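Local structure of TCP pilus virulence regulatory protein (Vibrio cholerae, 4MLO) at residues N28-F33 with S161-D166. The protein activates transcription as an AraC-family regulator, probably of virulence genes such as those of the TCP pilus, and binds palmitoleic acid. Numbering follows the deposited sequence.
With PAM (palmitoleic acid), chain E.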
ATOM      1  N   ASN A  28       0.770  -4.083   1.720  1.00 14.64           N
ATOM      2  CA  ASN A  28       0.616  -4.881   2.937  0.50 16.00           C
ATOM      3  C   ASN A  28      -0.413  -4.290   3.884  1.00 17.99           C
ATOM      4  O   ASN A  28      -1.027  -5.016   4.677  1.00 18.48           O
ATOM      5  CB  ASN A  28       1.955  -4.986   3.661  0.50 14.62           C
ATOM      6  CG  ASN A  28       1.895  -5.936   4.821  0.50 25.62           C
ATOM      7  OD1 ASN A  28       1.754  -7.119   4.611  0.50 25.74           O
ATOM      8  ND2 ASN A  28       1.974  -5.423   6.050  0.50 21.29           N
ATOM      9  N   ASP A  29      -0.576  -2.969   3.842  1.00 15.34           N
ATOM     10  CA  ASP A  29      -1.506  -2.219   4.677  1.00 16.04           C
ATOM     11  C   ASP A  29      -2.016  -1.034   3.866  1.00 16.64           C
ATOM     12  O   ASP A  29      -1.378  -0.621   2.904  1.00 17.79           O
ATOM     13  CB  ASP A  29      -0.833  -1.708   5.953  1.00 21.11           C
ATOM     14  CG  ASP A  29      -0.727  -2.794   7.002  1.00 34.70           C
ATOM     15  OD1 ASP A  29      -1.788  -3.306   7.429  1.00 34.24           O
ATOM     16  OD2 ASP A  29       0.403  -3.148   7.365  1.00 31.04           O
ATOM     17  N   TYR A  30      -3.171  -0.488   4.243  1.00 16.20           N
ATOM     18  CA  TYR A  30      -3.731   0.650   3.523  1.00 14.03           C
ATOM     19  C   TYR A  30      -2.732   1.797   3.503  1.00 17.59           C
ATOM     20  O   TYR A  30      -2.074   2.068   4.507  1.00 21.22           O
ATOM     21  CB  TYR A  30      -5.041   1.125   4.161  1.00 18.57           C
ATOM     22  CG  TYR A  30      -6.129   0.132   4.003  1.00 14.78           C
ATOM     23  CD1 TYR A  30      -6.402  -0.782   5.005  1.00 17.80           C
ATOM     24  CD2 TYR A  30      -6.850   0.060   2.822  1.00 15.16           C
ATOM     25  CE1 TYR A  30      -7.411  -1.758   4.833  1.00 21.42           C
ATOM     26  CE2 TYR A  30      -7.861  -0.888   2.646  1.00 20.95           C
ATOM     27  CZ  TYR A  30      -8.122  -1.786   3.658  1.00 19.84           C
ATOM     28  OH  TYR A  30      -9.099  -2.732   3.486  1.00 16.95           O
ATOM     29  N   LYS A  31      -2.582   2.437   2.332  1.00 18.35           N
ATOM     30  CA  LYS A  31      -1.606   3.520   2.163  1.00 19.53           C
ATOM     31  C   LYS A  31      -2.246   4.740   1.527  1.00 20.62           C
ATOM     32  O   LYS A  31      -3.165   4.639   0.719  1.00 19.09           O
ATOM     33  CB  LYS A  31      -0.400   3.085   1.297  1.00 23.10           C
ATOM     34  CG  LYS A  31       0.540   2.174   2.055  1.00 27.41           C
ATOM     35  CD  LYS A  31       1.695   1.731   1.218  1.00 32.48           C
ATOM     36  CE  LYS A  31       2.418   0.596   1.888  1.00 33.10           C
ATOM     37  NZ  LYS A  31       3.272   1.107   2.978  1.00 27.57           N
ATOM     38  N   MET A  32      -1.715   5.909   1.878  1.00 17.98           N
ATOM     39  CA  MET A  32      -2.107   7.161   1.258  1.00 17.20           C
ATOM     40  C   MET A  32      -0.820   7.908   0.957  1.00 19.68           C
ATOM     41  O   MET A  32       0.120   7.852   1.756  1.00 25.95           O
ATOM     42  CB  MET A  32      -3.016   7.986   2.170  1.00 19.21           C
ATOM     43  CG  MET A  32      -4.299   7.267   2.558  1.00 21.39           C
ATOM     44  SD  MET A  32      -5.249   8.104   3.883  1.00 29.59           S
ATOM     45  CE  MET A  32      -5.779   9.568   3.018  1.00 36.32           C
ATOM     46  N   PHE A  33      -0.737   8.550  -0.208  1.00 19.27           N
ATOM     47  CA  PHE A  33       0.455   9.352  -0.464  1.00 20.84           C
ATOM     48  C   PHE A  33       0.110  10.577  -1.295  1.00 20.00           C
ATOM     49  O   PHE A  33      -0.941  10.656  -1.932  1.00 23.55           O
ATOM     50  CB  PHE A  33       1.588   8.532  -1.123  1.00 24.33           C
ATOM     51  CG  PHE A  33       1.358   8.144  -2.558  1.00 22.15           C
ATOM     52  CD1 PHE A  33       0.871   6.883  -2.875  1.00 21.38           C
ATOM     53  CD2 PHE A  33       1.693   9.009  -3.601  1.00 24.01           C
ATOM     54  CE1 PHE A  33       0.696   6.498  -4.195  1.00 21.36           C
ATOM     55  CE2 PHE A  33       1.524   8.627  -4.933  1.00 25.08           C
ATOM     56  CZ  PHE A  33       1.023   7.371  -5.229  1.00 26.65           C
ATOM     57  N   SER A 161     -17.230   2.604  -4.945  1.00 25.60           N
ATOM     58  CA  SER A 161     -16.283   1.497  -4.812  1.00 26.89           C
ATOM     59  C   SER A 161     -15.836   1.323  -3.367  1.00 23.93           C
ATOM     60  O   SER A 161     -15.603   2.301  -2.653  1.00 24.96           O
ATOM     61  CB  SER A 161     -15.017   1.729  -5.657  1.00 30.96           C
ATOM     62  OG  SER A 161     -15.314   1.685  -7.039  1.00 41.12           O
ATOM     63  N   ILE A 162     -15.640   0.068  -2.977  1.00 23.58           N
ATOM     64  CA  ILE A 162     -15.152  -0.261  -1.641  1.00 24.41           C
ATOM     65  C   ILE A 162     -13.665   0.057  -1.567  1.00 26.16           C
ATOM     66  O   ILE A 162     -12.886  -0.352  -2.438  1.00 30.12           O
ATOM     67  CB  ILE A 162     -15.407  -1.745  -1.328  1.00 26.57           C
ATOM     68  CG1 ILE A 162     -16.906  -2.041  -1.216  1.00 27.17           C
ATOM     69  CG2 ILE A 162     -14.687  -2.168  -0.036  1.00 38.37           C
ATOM     70  CD1 ILE A 162     -17.603  -1.350  -0.067  1.00 27.30           C
ATOM     71  N   PHE A 163     -13.269   0.791  -0.528  1.00 19.77           N
ATOM     72  CA  PHE A 163     -11.865   0.946  -0.178  1.00 23.84           C
ATOM     73  C   PHE A 163     -11.515   0.058   1.011  1.00 24.09           C
ATOM     74  O   PHE A 163     -10.617  -0.777   0.906  1.00 19.50           O
ATOM     75  CB  PHE A 163     -11.532   2.414   0.126  1.00 22.28           C
ATOM     76  CG  PHE A 163     -10.064   2.653   0.399  1.00 20.03           C
ATOM     77  CD1 PHE A 163      -9.643   3.134   1.632  1.00 17.19           C
ATOM     78  CD2 PHE A 163      -9.107   2.359  -0.571  1.00 23.80           C
ATOM     79  CE1 PHE A 163      -8.315   3.332   1.901  1.00 19.99           C
ATOM     80  CE2 PHE A 163      -7.744   2.555  -0.300  1.00 17.09           C
ATOM     81  CZ  PHE A 163      -7.367   3.054   0.929  1.00 19.29           C
ATOM     82  N   ILE A 164     -12.253   0.169   2.113  1.00 20.93           N
ATOM     83  CA  ILE A 164     -12.009  -0.692   3.279  1.00 21.73           C
ATOM     84  C   ILE A 164     -12.713  -2.026   3.035  1.00 23.47           C
ATOM     85  O   ILE A 164     -13.928  -2.169   3.209  1.00 23.09           O
ATOM     86  CB  ILE A 164     -12.456  -0.047   4.592  1.00 26.84           C
ATOM     87  CG1 ILE A 164     -11.810   1.335   4.769  1.00 24.58           C
ATOM     88  CG2 ILE A 164     -12.127  -0.977   5.780  1.00 21.49           C
ATOM     89  CD1 ILE A 164     -10.276   1.321   4.718  1.00 22.33           C
ATOM     90  N   THR A 165     -11.922  -3.016   2.666  1.00 21.57           N
ATOM     91  CA  THR A 165     -12.425  -4.328   2.288  1.00 19.87           C
ATOM     92  C   THR A 165     -12.953  -5.069   3.495  1.00 22.84           C
ATOM     93  O   THR A 165     -12.512  -4.860   4.620  1.00 24.82           O
ATOM     94  CB  THR A 165     -11.318  -5.146   1.626  1.00 23.67           C
ATOM     95  OG1 THR A 165     -10.847  -4.432   0.474  1.00 27.35           O
ATOM     96  CG2 THR A 165     -11.825  -6.495   1.179  1.00 32.45           C
ATOM     97  N   ASP A 166     -13.895  -5.970   3.234  1.00 28.69           N
ATOM     98  CA  ASP A 166     -14.492  -6.768   4.291  1.00 40.10           C
ATOM     99  C   ASP A 166     -13.509  -7.779   4.879  1.00 37.02           C
ATOM    100  O   ASP A 166     -12.695  -8.382   4.166  1.00 24.98           O
ATOM    101  CB  ASP A 166     -15.710  -7.500   3.755  1.00 40.87           C
ATOM    102  CG  ASP A 166     -16.464  -8.196   4.843  1.00 52.17           C
ATOM    103  OD1 ASP A 166     -17.399  -7.581   5.391  1.00 60.22           O
ATOM    104  OD2 ASP A 166     -16.091  -9.338   5.177  1.00 54.99           O
TER
HETATM  105  C1  PAM E 304       6.598   2.228   1.195  1.00 24.28           C
HETATM  106  O1  PAM E 304       6.895   3.259   1.856  1.00 26.37           O
HETATM  107  O2  PAM E 304       5.802   1.370   1.646  1.00 21.44           O
HETATM  108  C2  PAM E 304       7.217   1.983  -0.153  1.00 18.68           C
HETATM  109  C3  PAM E 304       6.156   1.847  -1.257  1.00 24.60           C
HETATM  110  C4  PAM E 304       5.335   3.131  -1.342  1.00 28.48           C
HETATM  111  C5  PAM E 304       4.307   3.099  -2.467  1.00 34.25           C
HETATM  112  C6  PAM E 304       3.402   4.329  -2.421  1.00 28.24           C
HETATM  113  C7  PAM E 304       4.162   5.638  -2.628  1.00 24.46           C
HETATM  114  C8  PAM E 304       4.680   5.752  -4.051  1.00 26.97           C
HETATM  115  C9  PAM E 304       5.508   7.014  -4.268  1.00 28.97           C
HETATM  116  C10 PAM E 304       6.761   7.169  -3.825  1.00 38.18           C
HETATM  117  C11 PAM E 304       7.480   6.105  -3.012  1.00 33.05           C
HETATM  118  C12 PAM E 304       8.991   6.088  -3.243  1.00 29.10           C
HETATM  119  C13 PAM E 304       9.540   4.777  -2.675  1.00 28.86           C
HETATM  120  C14 PAM E 304      10.903   4.368  -3.195  1.00 29.43           C
HETATM  121  C15 PAM E 304      10.923   4.222  -4.711  1.00 31.29           C
HETATM  122  C16 PAM E 304      12.003   3.276  -5.173  1.00 28.98           C
HETATM  123  O   HOH W   1      -9.936  -4.196   5.499  1.00 28.04           O
HETATM  124  O   HOH W   2      -8.285  -4.925   1.204  1.00 43.06           O
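The Tyr30 ring takes the Ile164 methyl CD1 over the centre of one face, a CH-pi contact 3.9 Å from the ring centroid. Its CD2-CE2 edge is turned to a face of Phe163 in an edge-to-face pair, with the planes at 60°. Tyr30 CD2 comes within 3.6 Å of Phe163 CZ. Phe163 CG lies anti to its backbone N (chi1 -176°), which carries the ring end toward Tyr30. Lys31 O lies near the plane at the edge of Phe163. Near the Tyr30 plane lie Phe163 O and Thr165 N, and water 1 sits in plane at the edge. Palmitoleic acid C7 lies over one face of Phe33, 3.5 Å from Phe33 CD1. The Tyr30 hydroxyl accepts a hydrogen bond from the backbone: Thr165 N to Tyr30 OH is 3.0 Å, with an N-H...O angle of 154°. Water 1 joins Tyr30 OH to Thr165 O; water 2 bonds Thr165 OG1 and is more distant from Tyr30 OH. The contact ties segment 28-33, which runs into strand 31-35 of the cupin-like domain, to the loop between helices 141-159 and 170-180. Glu156 OE2 is hydrogen-bonded to the backbone N of both Phe163 and Ile164. Along the strand, Lys31 and Phe33 line the fatty-acid pocket. Lys31 NZ donates to palmitoleic acid O2 at 2.9 Å and is also hydrogen-bonded to Thr85 OG1.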